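Local atomic coordinates of restriction endonuclease UbaLAI (Unidentified, PDB entry 5O63), a protein that binds DNA through its N-terminal B3 domain and, as a monomeric Type IIE restriction endonuclease, cuts DNA at specific sites. Residues 59-64 against 82-87; 22-27 against 154-159. One frame throughout, in Å; residues are numbered along the deposited sequence. Where two conformers were deposited one is given.

Contact 1: 59-64 against 82-87; sequences SQNATS and KYYERY. With nucleotides of chain C.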
loop_
_atom_site.group_PDB
_atom_site.type_symbol
_atom_site.label_atom_id
_atom_site.label_comp_id
_atom_site.label_asym_id
_atom_site.label_seq_id
_atom_site.Cartn_x
_atom_site.Cartn_y
_atom_site.Cartn_z
ATOM N N SER A 59 -22.154 13.001 4.362
ATOM C CA SER A 59 -23.184 12.051 4.745
ATOM C C SER A 59 -23.394 10.919 3.713
ATOM O O SER A 59 -24.150 9.981 3.957
ATOM C CB SER A 59 -24.521 12.787 4.958
ATOM O OG SER A 59 -25.042 13.156 3.690
ATOM N N GLN A 60 -22.732 11.009 2.566
ATOM C CA GLN A 60 -22.846 9.972 1.528
ATOM C C GLN A 60 -21.521 9.238 1.316
ATOM O O GLN A 60 -20.448 9.829 1.356
ATOM C CB GLN A 60 -23.318 10.584 0.211
ATOM C CG GLN A 60 -24.560 11.461 0.352
ATOM C CD GLN A 60 -25.741 10.671 0.897
ATOM O OE1 GLN A 60 -25.977 9.528 0.507
ATOM N NE2 GLN A 60 -26.476 11.272 1.828
ATOM N N ASN A 61 -21.605 7.935 1.068
ATOM C CA ASN A 61 -20.444 7.182 0.636
ATOM C C ASN A 61 -19.856 7.798 -0.620
ATOM O O ASN A 61 -20.591 8.414 -1.475
ATOM C CB ASN A 61 -20.814 5.716 0.314
ATOM C CG ASN A 61 -21.267 4.927 1.537
ATOM O OD1 ASN A 61 -20.932 5.267 2.648
ATOM N ND2 ASN A 61 -22.033 3.861 1.317
ATOM N N ALA A 62 -18.559 7.664 -0.774
ATOM C CA ALA A 62 -17.912 8.112 -1.998
ATOM C C ALA A 62 -16.873 7.107 -2.418
ATOM O O ALA A 62 -16.424 6.265 -1.610
ATOM C CB ALA A 62 -17.295 9.523 -1.812
ATOM N N THR A 63 -16.451 7.185 -3.667
ATOM C CA THR A 63 -15.533 6.193 -4.184
ATOM C C THR A 63 -14.743 6.739 -5.369
ATOM O O THR A 63 -15.260 7.440 -6.204
ATOM C CB THR A 63 -16.297 4.874 -4.540
ATOM O OG1 THR A 63 -15.400 3.967 -5.153
ATOM C CG2 THR A 63 -17.521 5.148 -5.442
ATOM N N SER A 64 -13.454 6.453 -5.375
ATOM C CA SER A 64 -12.534 6.916 -6.351
ATOM C C SER A 64 -11.766 5.685 -6.832
ATOM O O SER A 64 -11.579 4.705 -6.096
ATOM C CB SER A 64 -11.594 7.951 -5.708
ATOM O OG SER A 64 -10.605 8.327 -6.626
ATOM N N LYS A 82 -12.176 3.866 -1.065
ATOM C CA LYS A 82 -13.559 3.959 -0.613
ATOM C C LYS A 82 -13.732 4.861 0.584
ATOM O O LYS A 82 -12.935 4.761 1.526
ATOM C CB LYS A 82 -14.101 2.557 -0.254
ATOM C CG LYS A 82 -13.746 1.446 -1.264
ATOM C CD LYS A 82 -14.520 1.614 -2.617
ATOM C CE LYS A 82 -15.992 1.448 -2.397
ATOM N NZ LYS A 82 -16.656 1.541 -3.737
ATOM N N TYR A 83 -14.742 5.715 0.567
ATOM C CA TYR A 83 -15.156 6.468 1.784
ATOM C C TYR A 83 -16.509 5.918 2.233
ATOM O O TYR A 83 -17.461 5.907 1.449
ATOM C CB TYR A 83 -15.287 7.955 1.484
ATOM C CG TYR A 83 -15.981 8.717 2.564
ATOM C CD1 TYR A 83 -15.369 8.957 3.779
ATOM C CD2 TYR A 83 -17.288 9.210 2.371
ATOM C CE1 TYR A 83 -16.005 9.693 4.766
ATOM C CE2 TYR A 83 -17.938 9.935 3.373
ATOM C CZ TYR A 83 -17.292 10.164 4.567
ATOM O OH TYR A 83 -17.921 10.860 5.568
ATOM N N TYR A 84 -16.590 5.456 3.474
ATOM C CA TYR A 84 -17.834 4.958 4.003
ATOM C C TYR A 84 -18.279 5.840 5.153
ATOM O O TYR A 84 -17.619 5.919 6.221
ATOM C CB TYR A 84 -17.695 3.514 4.454
ATOM C CG TYR A 84 -17.694 2.540 3.281
ATOM C CD1 TYR A 84 -18.816 2.411 2.457
ATOM C CD2 TYR A 84 -16.587 1.729 3.012
ATOM C CE1 TYR A 84 -18.817 1.514 1.392
ATOM C CE2 TYR A 84 -16.597 0.772 1.940
ATOM C CZ TYR A 84 -17.727 0.708 1.138
ATOM O OH TYR A 84 -17.796 -0.162 0.073
ATOM N N GLU A 85 -19.422 6.500 4.935
ATOM C CA GLU A 85 -19.821 7.591 5.797
ATOM C C GLU A 85 -20.243 7.163 7.163
ATOM O O GLU A 85 -20.150 7.961 8.135
ATOM C CB GLU A 85 -20.956 8.399 5.158
ATOM C CG GLU A 85 -22.207 7.554 4.851
ATOM C CD GLU A 85 -23.131 7.278 6.054
ATOM O OE1 GLU A 85 -23.080 7.995 7.091
ATOM O OE2 GLU A 85 -23.908 6.288 5.917
ATOM N N ARG A 86 -20.671 5.910 7.309
ATOM C CA ARG A 86 -21.256 5.531 8.626
ATOM C C ARG A 86 -20.219 5.495 9.741
ATOM O O ARG A 86 -20.584 5.622 10.926
ATOM C CB ARG A 86 -21.976 4.171 8.537
ATOM C CG ARG A 86 -21.016 2.983 8.541
ATOM C CD ARG A 86 -21.671 1.591 8.759
ATOM N NE ARG A 86 -22.545 1.461 9.924
ATOM C CZ ARG A 86 -22.146 1.070 11.131
ATOM N NH1 ARG A 86 -20.843 0.815 11.338
ATOM N NH2 ARG A 86 -23.044 0.916 12.106
ATOM N N TYR A 87 -18.928 5.374 9.394
ATOM C CA TYR A 87 -17.922 5.171 10.448
ATOM C C TYR A 87 -17.500 6.498 11.093
ATOM O O TYR A 87 -17.713 6.682 12.315
ATOM C CB TYR A 87 -16.739 4.365 9.895
ATOM C CG TYR A 87 -17.220 2.981 9.390
ATOM C CD1 TYR A 87 -17.401 1.939 10.301
ATOM C CD2 TYR A 87 -17.541 2.740 8.027
ATOM C CE1 TYR A 87 -17.868 0.691 9.896
ATOM C CE2 TYR A 87 -17.986 1.466 7.610
ATOM C CZ TYR A 87 -18.173 0.463 8.555
ATOM O OH TYR A 87 -18.630 -0.781 8.176
ATOM P P DT C 5 -24.783 1.306 2.900
ATOM O OP1 DT C 5 -26.201 1.690 2.665
ATOM O OP2 DT C 5 -23.671 2.246 3.025
ATOM O "O5'" DT C 5 -24.738 0.395 4.239
ATOM C "C5'" DT C 5 -25.791 -0.540 4.423
ATOM C "C4'" DT C 5 -25.607 -1.352 5.703
ATOM O "O4'" DT C 5 -24.385 -2.158 5.557
ATOM C "C3'" DT C 5 -25.471 -0.566 6.995
ATOM O "O3'" DT C 5 -26.099 -1.289 8.023
ATOM C "C2'" DT C 5 -23.946 -0.591 7.237
ATOM C "C1'" DT C 5 -23.632 -2.001 6.716
ATOM N N1 DT C 5 -22.248 -2.185 6.378
ATOM C C2 DT C 5 -21.581 -3.296 6.872
ATOM O O2 DT C 5 -22.138 -4.136 7.522
ATOM N N3 DT C 5 -20.249 -3.371 6.582
ATOM C C4 DT C 5 -19.515 -2.465 5.848
ATOM O O4 DT C 5 -18.335 -2.612 5.654
ATOM C C5 DT C 5 -20.277 -1.322 5.312
ATOM C C7 DT C 5 -19.568 -0.270 4.480
ATOM C C6 DT C 5 -21.587 -1.241 5.600
ATOM P P DG C 6 -27.504 -0.819 8.682
ATOM O OP1 DG C 6 -28.603 -1.410 7.854
ATOM O OP2 DG C 6 -27.441 0.635 9.000
ATOM O "O5'" DG C 6 -27.489 -1.626 10.057
ATOM C "C5'" DG C 6 -26.481 -1.337 10.994
ATOM C "C4'" DG C 6 -26.074 -2.597 11.707
ATOM O "O4'" DG C 6 -25.284 -3.434 10.811
ATOM C "C3'" DG C 6 -25.208 -2.370 12.944
ATOM O "O3'" DG C 6 -26.053 -2.193 14.059
ATOM C "C2'" DG C 6 -24.448 -3.688 13.012
ATOM C "C1'" DG C 6 -24.200 -3.950 11.527
ATOM N N9 DG C 6 -22.982 -3.312 11.036
ATOM C C8 DG C 6 -22.871 -2.291 10.109
ATOM N N7 DG C 6 -21.613 -1.974 9.836
ATOM C C5 DG C 6 -20.878 -2.867 10.611
ATOM C C6 DG C 6 -19.473 -2.991 10.772
ATOM O O6 DG C 6 -18.586 -2.377 10.175
ATOM N N1 DG C 6 -19.133 -3.999 11.677
ATOM C C2 DG C 6 -20.070 -4.772 12.388
ATOM N N2 DG C 6 -19.554 -5.702 13.236
ATOM N N3 DG C 6 -21.390 -4.654 12.257
ATOM C C4 DG C 6 -21.722 -3.669 11.372
ATOM P P DC C 4 -20.613 0.387 -2.275
ATOM O OP1 DC C 4 -21.343 1.491 -3.017
ATOM O OP2 DC C 4 -19.190 0.646 -1.809
ATOM O "O5'" DC C 4 -21.378 -0.051 -0.962
ATOM C "C5'" DC C 4 -22.787 -0.368 -1.129
ATOM C "C4'" DC C 4 -23.328 -1.007 0.126
ATOM O "O4'" DC C 4 -22.626 -2.242 0.344
ATOM C "C3'" DC C 4 -23.208 -0.177 1.408
ATOM O "O3'" DC C 4 -24.472 0.294 1.691
ATOM C "C2'" DC C 4 -22.850 -1.192 2.449
ATOM C "C1'" DC C 4 -22.562 -2.480 1.715
ATOM N N1 DC C 4 -21.207 -2.967 2.049
ATOM C C2 DC C 4 -21.106 -3.931 3.059
ATOM O O2 DC C 4 -22.165 -4.330 3.610
ATOM N N3 DC C 4 -19.886 -4.424 3.365
ATOM C C4 DC C 4 -18.786 -3.926 2.778
ATOM N N4 DC C 4 -17.615 -4.408 3.196
ATOM C C5 DC C 4 -18.861 -2.938 1.729
ATOM C C6 DC C 4 -20.104 -2.465 1.423
HETATM O O HOH W 1 -21.020 3.899 5.154
#

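Contact 2: 22-27 against 154-159; sequences AAMFAK and LFVVRP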
loop_
_atom_site.group_PDB
_atom_site.type_symbol
_atom_site.label_atom_id
_atom_site.label_comp_id
_atom_site.label_asym_id
_atom_site.label_seq_id
_atom_site.Cartn_x
_atom_site.Cartn_y
_atom_site.Cartn_z
ATOM N N ALA A 22 10.230 9.560 -4.313
ATOM C CA ALA A 22 9.113 8.693 -3.932
ATOM C C ALA A 22 8.714 8.917 -2.470
ATOM O O ALA A 22 9.522 9.392 -1.673
ATOM C CB ALA A 22 9.458 7.220 -4.140
ATOM N N ALA A 23 7.463 8.560 -2.171
ATOM C CA ALA A 23 6.954 8.485 -0.838
ATOM C C ALA A 23 6.407 7.069 -0.647
ATOM O O ALA A 23 5.973 6.425 -1.602
ATOM C CB ALA A 23 5.850 9.499 -0.603
ATOM N N MET A 24 6.454 6.617 0.584
ATOM C CA MET A 24 5.944 5.272 0.927
ATOM C C MET A 24 4.939 5.326 2.049
ATOM O O MET A 24 5.102 6.070 3.034
ATOM C CB MET A 24 7.122 4.359 1.304
ATOM C CG MET A 24 6.718 2.983 1.908
ATOM S SD MET A 24 8.109 1.979 2.456
ATOM C CE MET A 24 8.679 2.944 3.815
ATOM N N PHE A 25 3.885 4.522 1.907
ATOM C CA PHE A 25 3.000 4.198 3.021
ATOM C C PHE A 25 3.030 2.683 3.181
ATOM O O PHE A 25 2.612 1.959 2.266
ATOM C CB PHE A 25 1.578 4.729 2.733
ATOM C CG PHE A 25 0.489 4.056 3.540
ATOM C CD1 PHE A 25 0.500 4.012 4.931
ATOM C CD2 PHE A 25 -0.572 3.450 2.884
ATOM C CE1 PHE A 25 -0.540 3.368 5.659
ATOM C CE2 PHE A 25 -1.610 2.816 3.577
ATOM C CZ PHE A 25 -1.613 2.754 4.973
ATOM N N ALA A 26 3.510 2.168 4.297
ATOM C CA ALA A 26 3.567 0.716 4.551
ATOM C C ALA A 26 2.809 0.440 5.828
ATOM O O ALA A 26 2.892 1.199 6.808
ATOM C CB ALA A 26 4.962 0.229 4.676
ATOM N N LYS A 27 2.075 -0.651 5.801
ATOM C CA LYS A 27 1.148 -0.987 6.901
ATOM C C LYS A 27 1.248 -2.479 7.194
ATOM O O LYS A 27 1.123 -3.338 6.305
ATOM C CB LYS A 27 -0.309 -0.622 6.581
ATOM C CG LYS A 27 -1.227 -0.837 7.799
ATOM C CD LYS A 27 -2.731 -0.819 7.408
ATOM C CE LYS A 27 -3.575 -0.952 8.702
ATOM N NZ LYS A 27 -5.073 -1.180 8.360
ATOM N N LEU A 154 0.539 -1.326 12.781
ATOM C CA LEU A 154 1.654 -0.415 12.685
ATOM C C LEU A 154 1.866 0.098 11.271
ATOM O O LEU A 154 1.789 -0.693 10.322
ATOM C CB LEU A 154 2.945 -1.107 13.119
ATOM C CG LEU A 154 4.280 -0.423 12.963
ATOM C CD1 LEU A 154 4.376 0.798 13.930
ATOM C CD2 LEU A 154 5.360 -1.449 13.340
ATOM N N PHE A 155 2.146 1.375 11.153
ATOM C CA PHE A 155 2.341 1.905 9.767
ATOM C C PHE A 155 3.358 3.010 9.748
ATOM O O PHE A 155 3.640 3.635 10.800
ATOM C CB PHE A 155 0.994 2.341 9.143
ATOM C CG PHE A 155 0.441 3.600 9.683
ATOM C CD1 PHE A 155 -0.373 3.580 10.863
ATOM C CD2 PHE A 155 0.693 4.821 9.062
ATOM C CE1 PHE A 155 -0.848 4.788 11.405
ATOM C CE2 PHE A 155 0.218 6.063 9.607
ATOM C CZ PHE A 155 -0.589 6.027 10.794
ATOM N N VAL A 156 3.903 3.282 8.572
ATOM C CA VAL A 156 4.814 4.408 8.409
ATOM C C VAL A 156 4.442 5.098 7.135
ATOM O O VAL A 156 4.017 4.444 6.147
ATOM C CB VAL A 156 6.243 3.983 8.377
ATOM C CG1 VAL A 156 6.536 2.894 7.312
ATOM C CG2 VAL A 156 7.172 5.184 8.238
ATOM N N VAL A 157 4.528 6.414 7.166
ATOM C CA VAL A 157 4.378 7.221 5.989
ATOM C C VAL A 157 5.657 8.078 5.918
ATOM O O VAL A 157 5.957 8.846 6.859
ATOM C CB VAL A 157 3.152 8.126 6.062
ATOM C CG1 VAL A 157 3.116 9.019 4.855
ATOM C CG2 VAL A 157 1.873 7.305 6.176
ATOM N N ARG A 158 6.442 7.945 4.857
ATOM C CA ARG A 158 7.657 8.771 4.804
ATOM C C ARG A 158 8.333 8.779 3.440
ATOM O O ARG A 158 8.213 7.836 2.639
ATOM C CB ARG A 158 8.661 8.323 5.878
ATOM C CG ARG A 158 9.168 6.913 5.739
ATOM C CD ARG A 158 10.126 6.648 6.896
ATOM N NE ARG A 158 10.735 5.325 6.856
ATOM C CZ ARG A 158 11.782 5.023 6.101
ATOM N NH1 ARG A 158 12.313 5.953 5.313
ATOM N NH2 ARG A 158 12.294 3.793 6.133
ATOM N N PRO A 159 9.062 9.869 3.160
ATOM C CA PRO A 159 9.736 10.044 1.882
ATOM C C PRO A 159 10.780 8.975 1.700
ATOM O O PRO A 159 11.234 8.457 2.724
ATOM C CB PRO A 159 10.424 11.424 2.009
ATOM C CG PRO A 159 9.883 12.049 3.243
ATOM C CD PRO A 159 9.289 10.988 4.103
#

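Contact 1: 59-64 against 82-87
N61 and E85 meet just beyond the paired strands, where one segment enters its strand and the other leaves. E85 N donates to N61 OD1 at 3.0 Å. The bond is nearly straight, 166° at the hydrogen, and arrives almost along the side-chain C=O axis. Water 1 donates to the same oxygen and accepts from R86 N. With CG beside its backbone N (chi1 -66°), N61 turns its amide across the edge of the Y84 ring, the two planes 87° apart. On the DNA side, N61 ND2 donates to OP2 of DT5 of chain C at 2.9 Å.

Behind this pair the packing is tight. A62 and Y83 form a hydrogen-bonded antiparallel pair, with A62 N to Y83 O at 3.0 Å and Y83 N to A62 O at 2.8 Å. This is the open end of the beta hairpin made by strands 62-70 and 75-84, part of the B3 domain's DNA-binding surface. On the T63 and K82 face, K82 NZ makes weak bonds to T63 OG1 and to OP2 of DC4 of chain C, besides a salt bridge to a further phosphate. The methyl C7 of DT5 of chain C lies 3.4 Å above the centre of the Y84 ring. Y84 OH donates a very short hydrogen bond, 2.5 Å, to OP2 of DC4 of chain C. Y87 closes a type I turn begun at Y84. Its OH bonds O6 of DG6 of chain C at 2.6 Å, consistent with sequence recognition.

Beyond N61, toward S59, the contact is looser and open to solvent. Here backbone carbonyls meet side chains: S59 O touches E85 CG at 3.2 Å, and Q60 O lies at the edge of the Y83 ring.

Contact 2: 22-27 against 154-159
M24 and R158 are a hydrogen-bonded pair in the antiparallel joining of strand 19-28 to strand 155-159. This brings together the first and last strands of the B3 fold, an open beta barrel. M24 N donates to R158 O at 3.0 Å, and R158 N returns a bond to M24 O at 2.9 Å. A26 and V156, the next hydrogen-bonded pair, repeat the pattern.

M24 is an engineered residue. Its CB lies 3.9 Å from R158 O. CG is anti to the backbone N (chi1 171°), and the chain runs on extended through SD. It then bends at chi3 (68°), which brings the methyl back toward the neighbouring strand. There CE meets V156 CG1 at 4.1 Å. The same CE sits 4.2 Å above the plane of the R158 guanidinium, toward its rim. Helix 136-144 covers this face: M24 touches C143, and V156 touches F144.

F25, V157, K27 and F155 lie on the other face. K27 CG packs against the CB of F155, while its NZ leads away to a salt bridge with D33. P43 lies against both F25 and F155. F25 CD1 touches V157 CG2 at 3.8 Å, and one atom further round the ring F25 CE1 reaches F155 CD2 at 3.9 Å.

In the fold
Contacts 1 and 2 belong to the same sheet but lie in different parts of it, their centres about 23 Å apart. Contact 2 is nearer the core, about 8 Å from the centre of the chain, with four of its twelve touching residues buried and one exposed. It adds an edge strand, 155-159, to strand 19-28 and joins distant parts of the sequence. Its side chains are largely apolar and pack on helix 136-144 and the loop around P43. Contact 1 lies at the surface, about 20 Å from the centre, with three of nine exposed. It pairs neighbouring strands of one hairpin. Its chemistry is polar: amide, lysine and tyrosine groups meet phosphates and bases of chain C.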